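Local atomic coordinates of aspartate aminotransferase (Giardia lamblia, PDB entry 3MEB), a protein that probably catalyses the reversible transfer of an amino group from L-aspartate to 2-oxoglutarate, giving oxaloacetate and L-glutamate, with pyridoxal 5'-phosphate as cofactor. Residues A[37-42]-A[410-415]; A[50-55]-A[431-436]; A[57-62]-A[421-426]; A[67-72]-A[347-352]; A[359-364]-A[386-391]. All coordinates share one frame; numbering follows the deposited sequence.

Interaction 1: A[37-42]-A[410-415]; sequences LNLTVL and SIYLVK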
# COMPACT_ATOMS: atom_id res chain seq x y z
N LEU A 37 15.88 7.97 -3.90
CA LEU A 37 15.80 7.39 -2.55
C LEU A 37 17.15 6.88 -2.02
O LEU A 37 17.47 6.98 -0.80
CB LEU A 37 14.74 6.25 -2.45
CG LEU A 37 13.27 6.66 -2.63
CD1 LEU A 37 12.30 5.48 -2.54
CD2 LEU A 37 12.90 7.73 -1.61
N ASN A 38 17.96 6.33 -2.92
CA ASN A 38 19.25 5.76 -2.52
C ASN A 38 20.21 6.84 -1.98
O ASN A 38 21.17 6.51 -1.30
CB ASN A 38 19.86 4.98 -3.71
CG ASN A 38 21.20 4.25 -3.38
OD1 ASN A 38 21.24 3.35 -2.54
ND2 ASN A 38 22.27 4.64 -4.09
N LEU A 39 19.95 8.12 -2.25
CA LEU A 39 20.83 9.17 -1.76
C LEU A 39 20.80 9.22 -0.26
O LEU A 39 21.82 9.53 0.37
CB LEU A 39 20.45 10.54 -2.35
CG LEU A 39 20.65 10.70 -3.85
CD1 LEU A 39 19.92 12.01 -4.32
CD2 LEU A 39 22.15 10.73 -4.22
N THR A 40 19.66 8.89 0.35
CA THR A 40 19.60 8.86 1.82
C THR A 40 20.39 7.68 2.38
O THR A 40 21.02 7.81 3.44
CB THR A 40 18.15 8.88 2.29
OG1 THR A 40 17.54 10.06 1.74
CG2 THR A 40 18.04 8.89 3.83
N VAL A 41 20.37 6.55 1.66
CA VAL A 41 21.14 5.35 2.08
C VAL A 41 22.62 5.68 2.11
O VAL A 41 23.29 5.43 3.13
CB VAL A 41 20.84 4.13 1.19
CG1 VAL A 41 21.67 2.90 1.61
CG2 VAL A 41 19.32 3.76 1.28
N LEU A 42 23.11 6.31 1.04
CA LEU A 42 24.50 6.67 0.92
C LEU A 42 24.90 7.71 1.97
O LEU A 42 25.96 7.56 2.59
CB LEU A 42 24.81 7.19 -0.48
CG LEU A 42 24.65 6.16 -1.59
CD1 LEU A 42 24.88 6.82 -2.95
CD2 LEU A 42 25.58 4.98 -1.34
N SER A 410 31.05 15.25 0.46
CA SER A 410 29.95 14.51 1.07
C SER A 410 28.63 15.30 1.08
O SER A 410 27.89 15.28 2.04
CB SER A 410 30.33 14.01 2.48
OG SER A 410 31.37 13.01 2.45
N ILE A 411 28.37 16.00 -0.02
CA ILE A 411 27.10 16.68 -0.24
C ILE A 411 26.29 15.88 -1.27
O ILE A 411 26.77 15.63 -2.38
CB ILE A 411 27.34 18.11 -0.73
CG1 ILE A 411 28.09 18.91 0.34
CG2 ILE A 411 26.03 18.79 -1.04
CD1 ILE A 411 28.54 20.29 -0.13
N TYR A 412 25.06 15.49 -0.91
CA TYR A 412 24.23 14.58 -1.73
C TYR A 412 23.09 15.33 -2.43
O TYR A 412 22.15 15.82 -1.80
CB TYR A 412 23.71 13.42 -0.85
CG TYR A 412 24.85 12.54 -0.39
CD1 TYR A 412 25.26 11.47 -1.16
CD2 TYR A 412 25.56 12.84 0.75
CE1 TYR A 412 26.32 10.68 -0.77
CE2 TYR A 412 26.63 12.07 1.15
CZ TYR A 412 27.01 10.98 0.38
OH TYR A 412 28.10 10.20 0.76
N LEU A 413 23.21 15.42 -3.76
CA LEU A 413 22.24 16.02 -4.64
C LEU A 413 21.77 14.98 -5.63
O LEU A 413 22.46 14.00 -5.90
CB LEU A 413 22.90 17.13 -5.49
CG LEU A 413 23.38 18.36 -4.75
CD1 LEU A 413 24.84 18.63 -5.04
CD2 LEU A 413 22.51 19.50 -5.14
N VAL A 414 20.60 15.24 -6.20
CA VAL A 414 20.11 14.47 -7.33
C VAL A 414 20.91 14.77 -8.58
O VAL A 414 21.07 15.94 -8.99
CB VAL A 414 18.62 14.74 -7.58
CG1 VAL A 414 18.17 14.07 -8.89
CG2 VAL A 414 17.81 14.27 -6.39
N LYS A 415 21.40 13.71 -9.20
CA LYS A 415 22.22 13.83 -10.39
C LYS A 415 21.49 14.54 -11.53
O LYS A 415 22.06 15.44 -12.14
CB LYS A 415 22.70 12.46 -10.82
CG LYS A 415 23.77 12.45 -11.88
CD LYS A 415 24.88 11.47 -11.47
CE LYS A 415 25.46 10.75 -12.64
NZ LYS A 415 26.77 10.12 -12.25
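Leu39 and Tyr412 carry this contact between helix 37-45 and the short strand 411-413, and Leu42, one turn further along the helix, widens it. The helix lies against the strand with its axis 8.8 Å away and runs in nearly the opposite direction, at 169°. Leu39 sends its two methyl groups down onto the backbone where the strand gives way to a loop: CD1 stands 3.6 Å from Leu413 O, and CD2 is almost as near the same carbonyl. CD1 also reaches Val414, whose CG2 is 3.7 Å away, and these two side chains cross at about a right angle. With chi1 at -66°, CG of Leu39 points away from its own carbonyl carbon and the branch hangs over the strand.

The Tyr412 ring rises from the strand toward the helix and meets it obliquely. Its CE1 lies 3.8 Å from CB of Leu42, and CD1 approaches Leu39 O at 4.2 Å, so one side of the ring runs past the last turn of the segment. The phenol oxygen is held by Asp46, which also accepts from Ser410 OG; the ring is thereby tied at its far end as well as at its root. All contacts between the two segments are apolar or van der Waals in kind. They lay the N-terminal helix over the two-stranded parallel sheet of strands 52-54 and 411-413, an element of the small domain of class-I, fold-type I aminotransferases.

Interaction 2: A[50-55]-A[431-436]; sequences KKVNLG and DYVAEA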
# COMPACT_ATOMS: atom_id res chain seq x y z
N LYS A 50 30.82 16.44 8.28
CA LYS A 50 30.30 17.61 7.54
C LYS A 50 29.34 17.27 6.38
O LYS A 50 28.97 18.15 5.57
CB LYS A 50 31.48 18.44 7.01
CG LYS A 50 32.33 19.11 8.09
CD LYS A 50 33.36 20.04 7.46
CE LYS A 50 34.21 20.76 8.51
NZ LYS A 50 35.59 21.10 8.02
N LYS A 51 28.91 16.02 6.31
CA LYS A 51 27.99 15.55 5.28
C LYS A 51 26.67 16.33 5.24
O LYS A 51 26.15 16.73 6.27
CB LYS A 51 27.68 14.05 5.45
CG LYS A 51 27.00 13.67 6.74
CD LYS A 51 26.94 12.16 6.81
CE LYS A 51 26.02 11.62 7.87
NZ LYS A 51 25.96 10.14 7.77
N VAL A 52 26.13 16.52 4.05
CA VAL A 52 24.89 17.33 3.87
C VAL A 52 23.97 16.55 2.96
O VAL A 52 24.38 16.19 1.83
CB VAL A 52 25.16 18.72 3.24
CG1 VAL A 52 23.84 19.53 3.17
CG2 VAL A 52 26.28 19.53 4.02
N ASN A 53 22.73 16.29 3.40
CA ASN A 53 21.76 15.56 2.57
C ASN A 53 20.85 16.52 1.82
O ASN A 53 19.99 17.12 2.43
CB ASN A 53 20.90 14.63 3.43
CG ASN A 53 19.98 13.73 2.59
OD1 ASN A 53 19.98 13.78 1.35
ND2 ASN A 53 19.20 12.86 3.29
N LEU A 54 21.02 16.66 0.51
CA LEU A 54 20.20 17.63 -0.25
C LEU A 54 19.46 16.86 -1.36
O LEU A 54 19.31 17.35 -2.46
CB LEU A 54 21.08 18.73 -0.87
CG LEU A 54 21.95 19.50 0.12
CD1 LEU A 54 22.90 20.49 -0.63
CD2 LEU A 54 21.03 20.26 1.08
N GLY A 55 19.04 15.65 -1.03
CA GLY A 55 18.53 14.67 -2.00
C GLY A 55 17.01 14.63 -2.00
O GLY A 55 16.36 15.48 -2.60
N ASP A 431 27.19 27.77 4.22
CA ASP A 431 28.44 28.29 3.72
C ASP A 431 29.35 27.16 3.28
O ASP A 431 30.12 27.31 2.35
CB ASP A 431 29.15 29.17 4.73
CG ASP A 431 30.12 30.09 4.08
OD1 ASP A 431 29.69 30.90 3.22
OD2 ASP A 431 31.32 29.98 4.37
N TYR A 432 29.25 26.03 3.96
CA TYR A 432 29.96 24.84 3.54
C TYR A 432 29.50 24.40 2.15
O TYR A 432 30.33 24.14 1.27
CB TYR A 432 29.74 23.73 4.56
CG TYR A 432 30.40 22.44 4.22
CD1 TYR A 432 31.75 22.22 4.50
CD2 TYR A 432 29.67 21.39 3.64
CE1 TYR A 432 32.37 21.02 4.18
CE2 TYR A 432 30.28 20.16 3.34
CZ TYR A 432 31.62 19.99 3.61
OH TYR A 432 32.20 18.79 3.31
N VAL A 433 28.19 24.35 1.94
CA VAL A 433 27.62 23.95 0.64
C VAL A 433 28.05 24.92 -0.44
O VAL A 433 28.43 24.52 -1.51
CB VAL A 433 26.07 23.83 0.70
CG1 VAL A 433 25.48 23.54 -0.69
CG2 VAL A 433 25.69 22.77 1.66
N ALA A 434 28.06 26.21 -0.13
CA ALA A 434 28.51 27.20 -1.12
C ALA A 434 30.04 27.09 -1.46
O ALA A 434 30.42 27.09 -2.63
CB ALA A 434 28.15 28.59 -0.64
N GLU A 435 30.89 26.97 -0.43
CA GLU A 435 32.33 26.67 -0.64
C GLU A 435 32.56 25.45 -1.52
O GLU A 435 33.44 25.44 -2.38
CB GLU A 435 33.03 26.43 0.70
CG GLU A 435 34.50 26.21 0.56
CD GLU A 435 35.19 26.03 1.90
OE1 GLU A 435 34.49 25.89 2.93
OE2 GLU A 435 36.43 26.03 1.92
N ALA A 436 31.76 24.41 -1.31
CA ALA A 436 31.87 23.19 -2.09
C ALA A 436 31.46 23.42 -3.53
O ALA A 436 32.11 22.94 -4.44
CB ALA A 436 31.04 22.04 -1.46
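Tyr432 points from helix 430-443 toward the start of strand 52-54, and its ring is met by both the backbone and the side chain of Lys50. With CG anti to the backbone N (chi1 179°), the ring extends from the helix so that its two sides meet different neighbours. On one branch, CD2 lies 3.9 Å from CG2 of Val52, and CE2 comes to 3.3 Å from Lys50 O, an oblique approach to the ring. On the other branch, CD1 and CE1 run beneath the extended lysine chain, CE1 being 3.6 Å from CD of Lys50. Near the tip, CZ faces CB of Lys50, which makes an off-centre CH-pi contact 4.2 Å from the ring centroid and 29° off the normal. The phenol OH ends at Trp409 O, to which it is hydrogen-bonded, while the indole of Trp409 meets the tyrosine ring edge-to-face.

Deeper in, Val433 takes over from the tyrosine. Its CG2 packs 4.0 Å from CG1 of Val52, and CG1 meets CD1 of Leu54 tip to tip, also at 4.0 Å. The short axes cross at -79°; Val52 and Leu54, alternate residues of the strand, both point at the helix. At the end of the segment, Asn53 OD1 accepts from Gly55 N in an Asx turn.

The contact thus grades from a buried aliphatic core to a more polar edge, where the methylenes of Lys50 lie on the aromatic ring and its ammonium leads away, and the tyrosine hydroxyl is satisfied by a backbone carbonyl.

Interaction 3: A[57-62]-A[421-426]; sequences GAYRDE and SMCGLT. With EDO (1,2-ethanediol), chain F; SO4 (sulfate ion), chain C.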
# COMPACT_ATOMS: atom_id res chain seq x y z
N GLY A 57 13.25 15.11 -1.12
CA GLY A 57 12.53 16.25 -0.61
C GLY A 57 11.80 15.87 0.66
O GLY A 57 10.66 15.45 0.62
N ALA A 58 12.47 16.06 1.77
CA ALA A 58 11.90 15.76 3.06
C ALA A 58 12.25 16.87 4.01
O ALA A 58 13.42 17.15 4.23
CB ALA A 58 12.44 14.43 3.58
N TYR A 59 11.25 17.50 4.60
CA TYR A 59 11.52 18.61 5.49
C TYR A 59 12.54 18.28 6.60
O TYR A 59 12.54 17.18 7.12
CB TYR A 59 10.23 19.20 6.08
CG TYR A 59 10.56 20.46 6.85
CD1 TYR A 59 10.96 21.61 6.20
CD2 TYR A 59 10.58 20.45 8.23
CE1 TYR A 59 11.31 22.74 6.90
CE2 TYR A 59 10.93 21.57 8.96
CZ TYR A 59 11.29 22.72 8.28
OH TYR A 59 11.65 23.81 9.00
N ARG A 60 13.43 19.22 6.91
CA ARG A 60 14.29 19.14 8.10
C ARG A 60 14.26 20.47 8.82
O ARG A 60 14.11 21.51 8.19
CB ARG A 60 15.76 18.74 7.74
CG ARG A 60 15.91 17.46 6.91
CD ARG A 60 15.94 16.26 7.81
NE ARG A 60 15.99 14.93 7.20
CZ ARG A 60 14.94 14.18 6.89
NH1 ARG A 60 13.70 14.66 6.99
NH2 ARG A 60 15.12 12.95 6.41
N ASP A 61 14.38 20.41 10.15
CA ASP A 61 14.40 21.59 10.98
C ASP A 61 15.75 22.33 10.97
O ASP A 61 16.66 21.99 10.22
CB ASP A 61 13.91 21.23 12.39
CG ASP A 61 14.94 20.55 13.26
OD1 ASP A 61 16.08 20.35 12.85
OD2 ASP A 61 14.59 20.21 14.40
N GLU A 62 15.83 23.37 11.81
CA GLU A 62 17.00 24.26 11.98
C GLU A 62 18.34 23.52 12.21
O GLU A 62 19.42 24.02 11.86
CB GLU A 62 16.74 25.16 13.21
CG GLU A 62 15.72 26.32 12.98
CD GLU A 62 14.25 25.87 12.85
OE1 GLU A 62 13.93 24.70 13.26
OE2 GLU A 62 13.43 26.71 12.35
N SER A 421 17.47 19.70 -2.63
CA SER A 421 16.46 19.87 -1.61
C SER A 421 16.95 20.88 -0.61
O SER A 421 17.82 20.61 0.17
CB SER A 421 16.14 18.58 -0.90
OG SER A 421 15.22 18.86 0.13
N MET A 422 16.32 22.03 -0.62
CA MET A 422 16.70 23.17 0.20
C MET A 422 16.49 22.88 1.67
O MET A 422 17.14 23.50 2.51
CB MET A 422 15.86 24.37 -0.25
CG MET A 422 16.05 24.75 -1.73
SD MET A 422 17.76 24.79 -2.25
CE MET A 422 18.21 26.51 -1.94
N CYS A 423 15.59 21.93 1.96
CA CYS A 423 15.27 21.45 3.32
C CYS A 423 16.45 20.87 4.08
O CYS A 423 16.48 20.88 5.31
CB CYS A 423 14.23 20.31 3.20
SG CYS A 423 12.60 20.75 2.60
N GLY A 424 17.46 20.39 3.35
CA GLY A 424 18.71 19.91 3.97
C GLY A 424 19.73 20.97 4.38
O GLY A 424 20.73 20.64 5.02
N LEU A 425 19.47 22.24 4.04
CA LEU A 425 20.35 23.34 4.41
C LEU A 425 20.00 23.85 5.77
O LEU A 425 18.83 23.81 6.18
CB LEU A 425 20.25 24.48 3.43
CG LEU A 425 20.58 24.14 1.98
CD1 LEU A 425 20.01 25.24 1.07
CD2 LEU A 425 22.07 24.00 1.76
N THR A 426 21.02 24.34 6.47
CA THR A 426 20.87 24.96 7.78
C THR A 426 21.75 26.19 7.87
O THR A 426 22.60 26.43 7.04
CB THR A 426 21.24 23.97 8.92
OG1 THR A 426 22.64 23.62 8.87
CG2 THR A 426 20.38 22.71 8.79
C1 EDO F . 16.69 15.49 3.43
O1 EDO F . 16.30 14.55 2.41
C2 EDO F . 16.78 16.90 2.87
O2 EDO F . 15.50 17.23 2.34
S SO4 C . 11.07 13.37 -4.04
O1 SO4 C . 10.95 13.88 -5.42
O2 SO4 C . 12.43 13.47 -3.52
O3 SO4 C . 10.14 14.10 -3.21
O4 SO4 C . 10.66 11.98 -4.09
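Cys423 sits against the backbone of residues 58-60: its CB lies 3.4 Å from Ala58 O, and its SG is 4.0 Å from CD1 of Tyr59, an oblique sulfur-aromatic contact. CB of Arg60 rests 3.3 Å from Cys423 O. Further along, Thr426 turns CB and CG2 onto Glu62 O, each at 3.5 Å. Between the segments lies a 1,2-ethanediol, probably from the crystallisation liquor; its O2 is hydrogen-bonded to Ser421 OG at 2.8 Å and to the backbone of Ala58, and its C1 lies over one face of the Arg60 guanidinium.

The two loops, one following strand 52-54 and the other leading from strand 419-421 through a short 3-10 turn, border the cofactor pocket of this fold-type I enzyme. Gly57 N donates to a sulfate oxygen, O2, over 3.0 Å with an N-H...O angle of 171°, and Gly57 O accepts from Lys277, a residue of the pyridoxal phosphate site. Arg419, Trp155, Asn213 and Lys277 also bind the sulfate. Arg356 bonds the carbonyls of both Arg60 and Leu425, bridging the loops from helix 340-370, while the bend of Arg60 at chi2 (-86°) brings NH1 back to Tyr59 O and to Glu89 of the second subunit.

Interaction 4: A[67-72]-A[347-352]; sequences WILPAV and YDNVKE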
# COMPACT_ATOMS: atom_id res chain seq x y z
N TRP A 67 11.50 16.48 11.52
CA TRP A 67 10.64 17.36 12.29
C TRP A 67 9.22 16.84 12.31
O TRP A 67 8.53 16.88 11.27
CB TRP A 67 10.63 18.77 11.70
CG TRP A 67 9.99 19.80 12.60
CD1 TRP A 67 10.35 20.11 13.88
CD2 TRP A 67 8.90 20.66 12.28
NE1 TRP A 67 9.55 21.11 14.38
CE2 TRP A 67 8.64 21.46 13.41
CE3 TRP A 67 8.11 20.83 11.15
CZ2 TRP A 67 7.64 22.43 13.42
CZ3 TRP A 67 7.10 21.79 11.17
CH2 TRP A 67 6.88 22.56 12.30
N ILE A 68 8.76 16.37 13.48
CA ILE A 68 7.35 16.05 13.67
C ILE A 68 6.56 17.36 13.85
O ILE A 68 6.80 18.11 14.79
CB ILE A 68 7.11 15.13 14.89
CG1 ILE A 68 7.94 13.82 14.73
CG2 ILE A 68 5.65 14.83 15.03
CD1 ILE A 68 7.26 12.74 13.94
N LEU A 69 5.60 17.62 12.97
CA LEU A 69 4.75 18.81 13.11
C LEU A 69 4.09 18.82 14.48
O LEU A 69 3.57 17.81 14.89
CB LEU A 69 3.68 18.88 12.03
CG LEU A 69 4.06 19.53 10.70
CD1 LEU A 69 5.16 18.72 9.99
CD2 LEU A 69 2.80 19.69 9.84
N PRO A 70 4.10 19.98 15.19
CA PRO A 70 3.39 20.04 16.48
C PRO A 70 1.92 19.58 16.37
O PRO A 70 1.42 18.89 17.28
CB PRO A 70 3.50 21.51 16.86
CG PRO A 70 4.81 21.95 16.31
CD PRO A 70 4.91 21.19 14.96
N ALA A 71 1.24 19.90 15.25
CA ALA A 71 -0.13 19.40 15.05
C ALA A 71 -0.19 17.88 15.00
O ALA A 71 -1.09 17.29 15.60
CB ALA A 71 -0.78 19.99 13.81
N VAL A 72 0.78 17.26 14.33
CA VAL A 72 0.92 15.78 14.29
C VAL A 72 1.28 15.20 15.67
O VAL A 72 0.72 14.17 16.10
CB VAL A 72 1.91 15.36 13.18
CG1 VAL A 72 2.17 13.85 13.19
CG2 VAL A 72 1.38 15.90 11.77
N TYR A 347 -1.81 24.71 9.93
CA TYR A 347 -1.53 25.76 8.94
C TYR A 347 -0.31 26.61 9.30
O TYR A 347 0.47 26.97 8.42
CB TYR A 347 -2.72 26.70 8.78
CG TYR A 347 -3.97 26.18 8.11
CD1 TYR A 347 -3.94 25.17 7.12
CD2 TYR A 347 -5.21 26.77 8.40
CE1 TYR A 347 -5.12 24.75 6.50
CE2 TYR A 347 -6.38 26.34 7.77
CZ TYR A 347 -6.32 25.35 6.82
OH TYR A 347 -7.50 24.96 6.22
N ASP A 348 -0.19 26.98 10.59
CA ASP A 348 0.97 27.70 11.13
C ASP A 348 2.27 26.87 10.94
O ASP A 348 3.32 27.40 10.59
CB ASP A 348 0.82 27.97 12.65
CG ASP A 348 -0.33 28.93 13.00
OD1 ASP A 348 -0.89 29.58 12.12
OD2 ASP A 348 -0.66 29.08 14.19
N ASN A 349 2.16 25.56 11.17
CA ASN A 349 3.31 24.66 11.08
C ASN A 349 3.86 24.59 9.65
O ASN A 349 5.07 24.67 9.43
CB ASN A 349 2.92 23.24 11.50
CG ASN A 349 2.66 23.07 13.01
OD1 ASN A 349 2.06 22.04 13.39
ND2 ASN A 349 3.08 24.02 13.84
N VAL A 350 2.97 24.43 8.67
CA VAL A 350 3.34 24.43 7.25
C VAL A 350 3.99 25.79 6.84
O VAL A 350 5.01 25.81 6.15
CB VAL A 350 2.13 24.07 6.39
CG1 VAL A 350 2.45 24.06 4.87
CG2 VAL A 350 1.57 22.68 6.81
N LYS A 351 3.41 26.91 7.27
CA LYS A 351 4.03 28.24 7.04
C LYS A 351 5.46 28.31 7.62
O LYS A 351 6.36 28.84 6.95
CB LYS A 351 3.17 29.35 7.61
CG LYS A 351 1.92 29.67 6.76
CD LYS A 351 0.90 30.49 7.55
CE LYS A 351 -0.35 30.89 6.74
NZ LYS A 351 -0.10 31.29 5.31
N GLU A 352 5.67 27.78 8.83
CA GLU A 352 7.01 27.73 9.44
C GLU A 352 7.99 26.94 8.56
O GLU A 352 9.13 27.37 8.37
CB GLU A 352 6.97 27.13 10.86
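The Trp67 ring and the Asn349 side chain cross at about a right angle, ring and amide planes 78° apart; the ring touches Asn349 at its backbone oxygen and CB. One face of the indole receives CA of Leu69, 4.2 Å above the plane and offset toward the rim; at its edge, near the plane, lies the backbone oxygen of Asn349, 3.9 Å from CZ3. CH2 touches CB of Asn349, so the tryptophan borders the root of the asparagine and leaves the amide to the residues that follow.

That amide is gripped by the beginning of helix 70-81. Asn349 OD1 accepts from Ala71 N at 3.0 Å, a nearly straight bond with an N-H...O angle of 160° and the donor in the carbonyl plane. The Pro70 ring slides alongside the amide in the opposite direction, its CD 3.4 Å from Asn349 OD1 and its CG 3.7 Å from Asn349 ND2. With CG beside the backbone N (chi1 -71°), the asparagine reaches outward from helix 340-370. Leu69 fills in below, its CD2 3.9 Å from Asn349 CB.

Leu69 occupies the N-cap position but has no polar side-chain atom. A side chain from the long helix 340-370 thus accepts from a backbone N-H in the first turn of helix 70-81, joining the two helices beside the subunit interface, where Ile68 and Val72 pack on Lys88 of the second subunit.

Interaction 5: A[359-364]-A[386-391]; sequences RMRSLL and LTAIGM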
# COMPACT_ATOMS: atom_id res chain seq x y z
N ARG A 359 14.34 31.25 3.99
CA ARG A 359 15.57 31.74 4.63
C ARG A 359 16.84 31.01 4.17
O ARG A 359 17.88 31.63 4.01
CB ARG A 359 15.45 31.65 6.17
CG ARG A 359 14.48 32.67 6.73
CD ARG A 359 14.61 32.83 8.25
NE ARG A 359 14.35 31.57 8.96
CZ ARG A 359 13.13 31.14 9.32
NH1 ARG A 359 12.04 31.86 9.06
NH2 ARG A 359 13.00 29.99 9.97
N MET A 360 16.72 29.70 3.91
CA MET A 360 17.83 28.92 3.36
C MET A 360 18.11 29.26 1.90
O MET A 360 19.24 29.28 1.48
CB MET A 360 17.56 27.42 3.52
CG MET A 360 17.59 26.90 4.96
SD MET A 360 19.08 27.24 5.91
CE MET A 360 18.71 28.89 6.57
N ARG A 361 17.09 29.53 1.11
CA ARG A 361 17.30 30.05 -0.24
C ARG A 361 18.13 31.34 -0.22
O ARG A 361 19.14 31.45 -0.92
CB ARG A 361 15.97 30.31 -0.91
CG ARG A 361 15.22 29.03 -1.31
CD ARG A 361 13.88 29.38 -2.00
NE ARG A 361 13.17 28.15 -2.33
CZ ARG A 361 13.58 27.25 -3.22
NH1 ARG A 361 14.71 27.42 -3.90
NH2 ARG A 361 12.86 26.17 -3.43
N SER A 362 17.75 32.28 0.64
CA SER A 362 18.48 33.55 0.77
C SER A 362 19.88 33.33 1.28
O SER A 362 20.82 33.97 0.76
CB SER A 362 17.74 34.50 1.72
OG SER A 362 16.42 34.70 1.22
N LEU A 363 20.04 32.46 2.29
CA LEU A 363 21.37 32.28 2.87
C LEU A 363 22.30 31.61 1.88
O LEU A 363 23.44 32.05 1.72
CB LEU A 363 21.32 31.54 4.20
CG LEU A 363 22.65 31.33 4.96
CD1 LEU A 363 23.35 32.64 5.25
CD2 LEU A 363 22.36 30.57 6.27
N LEU A 364 21.84 30.56 1.19
CA LEU A 364 22.73 29.88 0.25
C LEU A 364 23.09 30.87 -0.87
O LEU A 364 24.24 30.94 -1.24
CB LEU A 364 22.16 28.62 -0.37
CG LEU A 364 23.05 27.89 -1.39
CD1 LEU A 364 24.46 27.45 -0.82
CD2 LEU A 364 22.22 26.70 -1.95
N LEU A 386 16.64 31.63 -5.55
CA LEU A 386 15.70 32.45 -4.80
C LEU A 386 14.25 32.28 -5.27
O LEU A 386 13.34 32.42 -4.47
CB LEU A 386 16.09 33.94 -4.89
CG LEU A 386 17.42 34.36 -4.22
CD1 LEU A 386 17.93 35.77 -4.69
CD2 LEU A 386 17.28 34.28 -2.70
N THR A 387 14.04 31.97 -6.56
CA THR A 387 12.74 32.11 -7.21
C THR A 387 12.02 30.77 -7.43
O THR A 387 10.84 30.77 -7.80
CB THR A 387 12.88 32.84 -8.57
OG1 THR A 387 13.91 32.20 -9.32
CG2 THR A 387 13.27 34.33 -8.34
N ALA A 388 12.74 29.67 -7.24
CA ALA A 388 12.21 28.33 -7.36
C ALA A 388 11.05 28.20 -6.39
O ALA A 388 11.09 28.77 -5.29
CB ALA A 388 13.30 27.27 -7.05
N ILE A 389 10.03 27.47 -6.81
CA ILE A 389 8.84 27.23 -6.01
C ILE A 389 8.89 25.85 -5.41
O ILE A 389 9.08 24.86 -6.13
CB ILE A 389 7.55 27.33 -6.89
CG1 ILE A 389 7.47 28.68 -7.61
CG2 ILE A 389 6.32 27.10 -6.07
CD1 ILE A 389 7.49 29.88 -6.69
N GLY A 390 8.66 25.77 -4.09
CA GLY A 390 8.62 24.50 -3.40
C GLY A 390 9.85 24.21 -2.59
O GLY A 390 10.50 25.10 -2.05
N MET A 391 10.19 22.93 -2.53
CA MET A 391 11.32 22.46 -1.76
C MET A 391 12.67 22.50 -2.47
O MET A 391 13.70 22.42 -1.80
CB MET A 391 11.09 21.01 -1.36
CG MET A 391 10.13 20.82 -0.23
SD MET A 391 10.10 19.10 0.30
CE MET A 391 9.04 19.26 1.76
O HOH W 1 10.30 27.99 -1.27
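Arg361 leaves helix 340-370 with CG anti to its own carbonyl carbon (chi1 -72°) and then runs fully extended from CG to NE, carrying its guanidinium across to residues 388-390. The twist at the last torsion, chi4 -67°, turns the flat group so that one face lies beneath Ala388 O, 3.5 Å above the plane and over its centre, while the edge is directed at Gly390. There NH2 donates to Gly390 O over 2.9 Å at an angle of 160°. The acceptor lies in the guanidinium plane, yet the donor stands well above the carbonyl plane of Gly390. A water bridges the same pair of residues, accepting from Arg361 NE at 3.1 Å and donating to Gly390 O, so this oxygen is held twice by the arginine, once directly and once through solvent. On the NH1 side, CB of Ala388 packs at 3.5 Å from that nitrogen.

The remaining donors work outside the segments: NH1 bonds to Ile385 O and Thr393 OG1, and NH2 also to Phe392 O. Such a number of partners would fix the rotation of the group firmly, and the carbonyls ranged about it would be expected to offset its buried charge.

At the surface end, Leu386 folds its CD2 back to 3.7 Å from CA of Ser362 and 3.8 Å from Arg361 O, closing over the helix. A buried arginine from the long helix thus binds carbonyls on the path from helix 384-387 into strand 392-394, in the small domain of the fold-type I aminotransferase, close to where Met391 approaches Tyr244 and Lys277 of the cofactor site.

From the N terminus, helix 37-45 opens interaction 1, which closes 368 residues later on strand 411-413. Strand 52-54 then begins interaction 2, which crosses interaction 1 because it ends beyond it, on helix 430-443; the two meet where strands 52-54 and 411-413 pair. Interaction 3 lies within the span of interaction 2, also crosses interaction 1, and joins the loops after strands 52-54 and 419-421. Interactions 4 and 5 fall inside all three spans, one after the other, and share helix 340-370. Interaction 5 touches interactions 2 and 3, the latter through Met391 and Met422, while Tyr59 and Trp67 connect interactions 3 and 4. Interactions 1 to 4 tie N-terminal elements to the C-terminal part, within which interaction 5 closes a short loop.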